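Local coordinates for protein aspartate aminotransferase (Thermotoga maritima, PDB 1O4S) that catalyses the reversible, pyridoxal-phosphate-dependent transfer of an amino group from L-aspartate to 2-oxoglutarate, giving oxaloacetate and L-glutamate, at residues B[110-113]-B[114-118]; B[258-261]-B[262-266]. One frame throughout, in Å; residues are numbered along the deposited sequence.

Contact 1 of 2, residues B[110-113]-B[114-118]. With PLP (pyridoxal-5'-phosphate), chain M.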
ATOM      1  N   ALA B 110      -7.335  -6.600  -3.099  1.00 29.84           N
ATOM      2  CA  ALA B 110      -8.623  -6.124  -2.614  1.00 30.06           C
ATOM      3  C   ALA B 110      -8.512  -5.443  -1.233  1.00 29.44           C
ATOM      4  O   ALA B 110      -9.316  -4.600  -0.889  1.00 28.46           O
ATOM      5  CB  ALA B 110      -9.637  -7.304  -2.540  1.00 30.17           C
ATOM      6  N   LYS B 111      -7.526  -5.824  -0.432  1.00 30.05           N
ATOM      7  CA  LYS B 111      -7.380  -5.224   0.878  1.00 30.13           C
ATOM      8  C   LYS B 111      -7.187  -3.694   0.809  1.00 30.45           C
ATOM      9  O   LYS B 111      -7.825  -2.964   1.556  1.00 30.60           O
ATOM     10  CB  LYS B 111      -6.277  -5.887   1.667  1.00 30.21           C
ATOM     11  CG  LYS B 111      -6.302  -5.492   3.119  1.00 32.75           C
ATOM     12  CD  LYS B 111      -5.175  -6.131   3.933  1.00 33.99           C
ATOM     13  CE  LYS B 111      -5.678  -7.272   4.750  1.00 35.63           C
ATOM     14  NZ  LYS B 111      -4.767  -7.667   5.884  1.00 34.73           N
ATOM     15  N   GLN B 112      -6.317  -3.215  -0.071  1.00 29.36           N
ATOM     16  CA  GLN B 112      -6.138  -1.796  -0.233  1.00 28.73           C
ATOM     17  C   GLN B 112      -7.333  -1.168  -0.949  1.00 28.24           C
ATOM     18  O   GLN B 112      -7.642  -0.020  -0.682  1.00 28.93           O
ATOM     19  CB  GLN B 112      -4.805  -1.473  -0.948  1.00 28.69           C
ATOM     20  CG  GLN B 112      -4.460   0.043  -0.906  1.00 28.83           C
ATOM     21  CD  GLN B 112      -3.248   0.462  -1.746  1.00 28.34           C
ATOM     22  OE1 GLN B 112      -2.836  -0.229  -2.689  1.00 28.55           O
ATOM     23  NE2 GLN B 112      -2.676   1.610  -1.393  1.00 26.58           N
ATOM     24  N   ALA B 113      -8.047  -1.894  -1.809  1.00 27.81           N
ATOM     25  CA  ALA B 113      -9.262  -1.336  -2.380  1.00 27.82           C
ATOM     26  C   ALA B 113     -10.245  -1.033  -1.271  1.00 28.88           C
ATOM     27  O   ALA B 113     -10.867   0.041  -1.272  1.00 29.69           O
ATOM     28  CB  ALA B 113      -9.870  -2.231  -3.382  1.00 28.69           C
ATOM     29  N   LEU B 114     -10.369  -1.947  -0.306  1.00 28.98           N
ATOM     30  CA  LEU B 114     -11.248  -1.750   0.837  1.00 29.47           C
ATOM     31  C   LEU B 114     -10.790  -0.535   1.668  1.00 28.80           C
ATOM     32  O   LEU B 114     -11.563   0.339   1.970  1.00 27.73           O
ATOM     33  CB  LEU B 114     -11.298  -3.025   1.695  1.00 29.91           C
ATOM     34  CG  LEU B 114     -12.045  -4.245   1.085  1.00 33.49           C
ATOM     35  CD1 LEU B 114     -11.499  -5.658   1.499  1.00 34.51           C
ATOM     36  CD2 LEU B 114     -13.587  -4.153   1.402  1.00 35.11           C
ATOM     37  N   PHE B 115      -9.516  -0.486   2.030  1.00 28.27           N
ATOM     38  CA  PHE B 115      -9.010   0.599   2.832  1.00 27.61           C
ATOM     39  C   PHE B 115      -9.235   1.961   2.157  1.00 27.71           C
ATOM     40  O   PHE B 115      -9.693   2.922   2.798  1.00 26.13           O
ATOM     41  CB  PHE B 115      -7.528   0.391   3.120  1.00 27.60           C
ATOM     42  CG  PHE B 115      -6.928   1.490   3.926  1.00 28.43           C
ATOM     43  CD1 PHE B 115      -5.977   2.332   3.383  1.00 28.87           C
ATOM     44  CD2 PHE B 115      -7.327   1.698   5.239  1.00 29.48           C
ATOM     45  CE1 PHE B 115      -5.435   3.392   4.126  1.00 30.88           C
ATOM     46  CE2 PHE B 115      -6.790   2.767   5.975  1.00 30.16           C
ATOM     47  CZ  PHE B 115      -5.828   3.593   5.411  1.00 28.39           C
ATOM     48  N   ASN B 116      -8.921   2.023   0.869  1.00 28.30           N
ATOM     49  CA  ASN B 116      -9.131   3.234   0.067  1.00 29.15           C
ATOM     50  C   ASN B 116     -10.590   3.688   0.035  1.00 28.99           C
ATOM     51  O   ASN B 116     -10.844   4.884   0.075  1.00 29.30           O
ATOM     52  CB  ASN B 116      -8.652   3.081  -1.377  1.00 29.34           C
ATOM     53  CG  ASN B 116      -7.140   2.986  -1.523  1.00 28.54           C
ATOM     54  OD1 ASN B 116      -6.359   3.218  -0.588  1.00 28.77           O
ATOM     55  ND2 ASN B 116      -6.723   2.657  -2.736  1.00 29.77           N
ATOM     56  N   ALA B 117     -11.527   2.736  -0.024  1.00 29.26           N
ATOM     57  CA  ALA B 117     -12.969   3.025   0.034  1.00 29.40           C
ATOM     58  C   ALA B 117     -13.363   3.708   1.344  1.00 28.94           C
ATOM     59  O   ALA B 117     -14.064   4.740   1.361  1.00 28.67           O
ATOM     60  CB  ALA B 117     -13.800   1.734  -0.169  1.00 29.51           C
ATOM     61  N   PHE B 118     -12.899   3.137   2.449  1.00 28.73           N
ATOM     62  CA  PHE B 118     -13.194   3.703   3.756  1.00 28.67           C
ATOM     63  C   PHE B 118     -12.569   5.089   3.896  1.00 28.35           C
ATOM     64  O   PHE B 118     -13.200   5.990   4.402  1.00 28.54           O
ATOM     65  CB  PHE B 118     -12.710   2.760   4.842  1.00 28.23           C
ATOM     66  CG  PHE B 118     -13.433   1.423   4.840  1.00 30.98           C
ATOM     67  CD1 PHE B 118     -14.823   1.364   4.719  1.00 32.42           C
ATOM     68  CD2 PHE B 118     -12.730   0.232   4.999  1.00 32.78           C
ATOM     69  CE1 PHE B 118     -15.483   0.143   4.744  1.00 32.09           C
ATOM     70  CE2 PHE B 118     -13.382  -0.984   5.043  1.00 31.33           C
ATOM     71  CZ  PHE B 118     -14.750  -1.031   4.900  1.00 32.42           C
TER
HETATM   72  N1  PLP M1234     -11.779 -10.045   1.543  1.00 41.90           N
HETATM   73  C2  PLP M1234     -11.805 -11.308   2.102  1.00 42.37           C
HETATM   74  C2A PLP M1234     -13.005 -11.618   2.949  1.00 37.49           C
HETATM   75  C3  PLP M1234     -10.750 -12.213   1.907  1.00 41.54           C
HETATM   76  O3  PLP M1234     -10.797 -13.332   2.404  1.00 38.85           O
HETATM   77  C4  PLP M1234      -9.668 -11.862   1.084  1.00 44.94           C
HETATM   78  C4A PLP M1234      -8.519 -12.866   0.847  1.00 46.18           C
HETATM   79  C5  PLP M1234      -9.698 -10.564   0.516  1.00 46.14           C
HETATM   80  C6  PLP M1234     -10.749  -9.684   0.764  1.00 42.92           C
HETATM   81  C5A PLP M1234      -8.646  -9.972  -0.397  1.00 46.10           C
HETATM   82  O4P PLP M1234      -7.249 -10.107  -0.204  1.00 37.20           O
HETATM   83  P   PLP M1234      -6.186  -9.531  -1.254  1.00 31.61           P
HETATM   84  O1P PLP M1234      -5.157 -10.599  -1.213  1.00 30.66           O
HETATM   85  O2P PLP M1234      -6.825  -9.333  -2.566  1.00 32.00           O
HETATM   86  O3P PLP M1234      -5.776  -8.304  -0.538  1.00 30.96           O
HETATM   87  O   HOH W   1      -4.066   3.303   0.625  1.00 24.55           O

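Contact 2 of 2, residues B[258-261]-B[262-266]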
ATOM      1  N   LEU B 258     -11.033  -1.602  -7.454  1.00 29.75           N
ATOM      2  CA  LEU B 258     -12.297  -1.028  -7.045  1.00 29.47           C
ATOM      3  C   LEU B 258     -12.926  -0.461  -8.284  1.00 29.26           C
ATOM      4  O   LEU B 258     -12.239   0.125  -9.122  1.00 28.68           O
ATOM      5  CB  LEU B 258     -12.026   0.068  -6.020  1.00 30.27           C
ATOM      6  CG  LEU B 258     -13.158   0.967  -5.534  1.00 31.65           C
ATOM      7  CD1 LEU B 258     -12.937   1.348  -4.099  1.00 33.63           C
ATOM      8  CD2 LEU B 258     -13.301   2.237  -6.420  1.00 31.77           C
ATOM      9  N   ILE B 259     -14.231  -0.673  -8.408  1.00 29.00           N
ATOM     10  CA  ILE B 259     -15.062  -0.030  -9.406  1.00 28.32           C
ATOM     11  C   ILE B 259     -16.205   0.704  -8.690  1.00 28.49           C
ATOM     12  O   ILE B 259     -16.900   0.125  -7.872  1.00 28.70           O
ATOM     13  CB  ILE B 259     -15.660  -1.073 -10.397  1.00 27.99           C
ATOM     14  CG1 ILE B 259     -14.592  -2.073 -10.870  1.00 27.22           C
ATOM     15  CG2 ILE B 259     -16.320  -0.338 -11.592  1.00 28.14           C
ATOM     16  CD1 ILE B 259     -15.025  -3.024 -12.040  1.00 25.99           C
ATOM     17  N   SER B 260     -16.405   1.967  -9.021  1.00 28.88           N
ATOM     18  CA  SER B 260     -17.530   2.740  -8.510  1.00 29.38           C
ATOM     19  C   SER B 260     -17.892   3.833  -9.526  1.00 29.49           C
ATOM     20  O   SER B 260     -17.576   3.705 -10.680  1.00 29.69           O
ATOM     21  CB  SER B 260     -17.170   3.332  -7.117  1.00 29.54           C
ATOM     22  OG  SER B 260     -18.308   3.844  -6.433  1.00 28.49           O
ATOM     23  N   SER B 261     -18.595   4.874  -9.105  1.00 30.25           N
ATOM     24  CA  SER B 261     -18.787   6.074  -9.914  1.00 31.39           C
ATOM     25  C   SER B 261     -17.448   6.721 -10.203  1.00 32.63           C
ATOM     26  O   SER B 261     -16.467   6.449  -9.504  1.00 31.34           O
ATOM     27  CB  SER B 261     -19.699   7.081  -9.189  1.00 31.83           C
ATOM     28  OG  SER B 261     -19.180   7.456  -7.922  1.00 31.98           O
ATOM     29  N   GLU B 262     -17.396   7.555 -11.247  1.00 33.92           N
ATOM     30  CA  GLU B 262     -16.170   8.267 -11.596  1.00 35.48           C
ATOM     31  C   GLU B 262     -15.768   9.194 -10.454  1.00 35.48           C
ATOM     32  O   GLU B 262     -14.577   9.369 -10.205  1.00 36.07           O
ATOM     33  CB  GLU B 262     -16.284   9.002 -12.942  1.00 36.14           C
ATOM     34  CG  GLU B 262     -16.263   8.004 -14.112  1.00 41.04           C
ATOM     35  CD  GLU B 262     -16.491   8.602 -15.507  1.00 47.43           C
ATOM     36  OE1 GLU B 262     -16.869   7.816 -16.433  1.00 47.74           O
ATOM     37  OE2 GLU B 262     -16.306   9.850 -15.676  1.00 52.78           O
ATOM     38  N   LYS B 263     -16.758   9.732  -9.742  1.00 35.44           N
ATOM     39  CA  LYS B 263     -16.523  10.583  -8.583  1.00 35.86           C
ATOM     40  C   LYS B 263     -15.767   9.828  -7.481  1.00 34.82           C
ATOM     41  O   LYS B 263     -14.736  10.302  -7.011  1.00 35.09           O
ATOM     42  CB  LYS B 263     -17.859  11.128  -8.054  1.00 36.93           C
ATOM     43  CG  LYS B 263     -17.763  11.960  -6.773  1.00 40.22           C
ATOM     44  CD  LYS B 263     -19.069  12.704  -6.438  1.00 44.66           C
ATOM     45  CE  LYS B 263     -19.052  13.203  -4.972  1.00 47.07           C
ATOM     46  NZ  LYS B 263     -20.336  13.898  -4.594  1.00 47.98           N
ATOM     47  N   VAL B 264     -16.263   8.651  -7.099  1.00 33.10           N
ATOM     48  CA  VAL B 264     -15.644   7.861  -6.046  1.00 32.12           C
ATOM     49  C   VAL B 264     -14.284   7.297  -6.468  1.00 31.55           C
ATOM     50  O   VAL B 264     -13.358   7.274  -5.673  1.00 31.60           O
ATOM     51  CB  VAL B 264     -16.544   6.737  -5.602  1.00 31.79           C
ATOM     52  CG1 VAL B 264     -15.831   5.797  -4.646  1.00 31.42           C
ATOM     53  CG2 VAL B 264     -17.783   7.318  -4.954  1.00 34.17           C
ATOM     54  N   ALA B 265     -14.185   6.861  -7.717  1.00 29.91           N
ATOM     55  CA  ALA B 265     -12.946   6.386  -8.295  1.00 30.03           C
ATOM     56  C   ALA B 265     -11.866   7.464  -8.272  1.00 29.97           C
ATOM     57  O   ALA B 265     -10.718   7.183  -8.025  1.00 29.75           O
ATOM     58  CB  ALA B 265     -13.167   5.900  -9.710  1.00 29.60           C
ATOM     59  N   THR B 266     -12.257   8.693  -8.507  1.00 30.26           N
ATOM     60  CA  THR B 266     -11.334   9.802  -8.498  1.00 30.92           C
ATOM     61  C   THR B 266     -10.801  10.058  -7.079  1.00 30.68           C
ATOM     62  O   THR B 266      -9.617  10.289  -6.883  1.00 30.39           O
ATOM     63  CB  THR B 266     -12.053  11.019  -9.047  1.00 31.16           C
ATOM     64  OG1 THR B 266     -12.022  10.944 -10.466  1.00 32.61           O
ATOM     65  CG2 THR B 266     -11.290  12.340  -8.745  1.00 33.19           C
TER

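Contact 1 of 2, residues B[110-113]-B[114-118]
Gln-112 and Asn-116 meet one turn apart on helix 109-121, the helix whose N-terminal end holds the cofactor phosphate in this aminotransferase of class I. Gln-112 CG lies 3.7 Å from Asn-116 OD1, and the two amide planes are turned 52° against each other. Rather than bonding directly, the amides share a water, which accepts from Gln-112 NE2 and donates to Asn-116 OD1 at 2.6 Å. With CG beside the backbone N (chi1 -69°), the Asn-116 amide folds back over the preceding turn, its CG 3.2 Å from Gln-112 O. Gln-112 O also accepts the backbone hydrogen bond from Asn-116 N (2.9 Å). On another flank of the helix, Leu-114 lays CD1 against Ala-110 O, the acceptor for its own backbone N.

At the pyridoxal phosphate, backbone N-H groups of the first turn face the anion, an orientation in which the helix dipole is likely to stabilise its negative charge. Ala-110 N donates to O2P of the pyridoxal phosphate at 2.8 Å. Lys-111 N donates to O3P of the same phosphate at 3.0 Å, with an N-H...O angle of 155°.

The second shell fixes both amides. Lys-111 turns away, its NZ hydrogen-bonded to Ser-137 OG and to Ser-273 O of the second subunit. Buried polar ends tie this helix to helix 262-275: Gln-112 OE1 accepts from Asn-108 ND2 and Gln-272 NE2, and Asn-116 ND2 donates to Gln-272 OE1.

Contact 2 of 2, residues B[258-261]-B[262-266]
Ser-261 is the N-cap of helix 262-275, and its hydroxyl turns back to meet Val-264 in the turn that joins strand 256-259 to the helix. OG sits between the backbone N and the carbonyl carbon (chi1 58°), a rotation that brings it to the open end of the first turn. There Ser-261 OG accepts from Val-264 N at 3.3 Å, a long but fairly straight bond with an N-H...O angle of 163°. Ser-261 OG also rests 3.3 Å from Val-264 CG2, the valine branch that lies beside its own backbone N.

The other branch of Val-264 faces the preceding serine: CG1 of Val-264 packs 3.7 Å from Ser-260 CB. The isopropyl group thus straddles two consecutive serines, one to each methyl at nearest approach. Ser-260 OG, although 3.5 Å from Val-264 CB, is hydrogen-bonded to Ile-238 O, and so ties the turn to the neighbouring strand 238-243.

An alanine in place of Ser-261 would remove OG and is likely to leave Val-264 N without its capping acceptor and lose the contact of OG with Val-264 CG2. The backbone bond that opens the helix is shorter than the cap. In it Ala-265 N donates to Ser-261 O at 2.9 Å, while Ala-265 CB lies 3.4 Å from that carbonyl oxygen.

Contact 1 comes first along the chain and closes before contact 2 opens, yet their centres lie only 12 Å apart. Both belong to the large cofactor-binding domain with its seven-stranded mixed sheet: strand 104-107, which leads into helix 109-121, is the antiparallel neighbour of strand 256-259, which leads into helix 262-275. The two meet where Leu-258 CD1 packs 3.7 Å from Ala-113 O and 4.0 Å from Ala-117 CB. Two helix beginnings thus serve different ends, an illustration that a helix N-terminus can be completed in different ways: in 110-118 it receives the cofactor phosphate, whereas in 258-266, away from the cofactor, a serine side chain caps it.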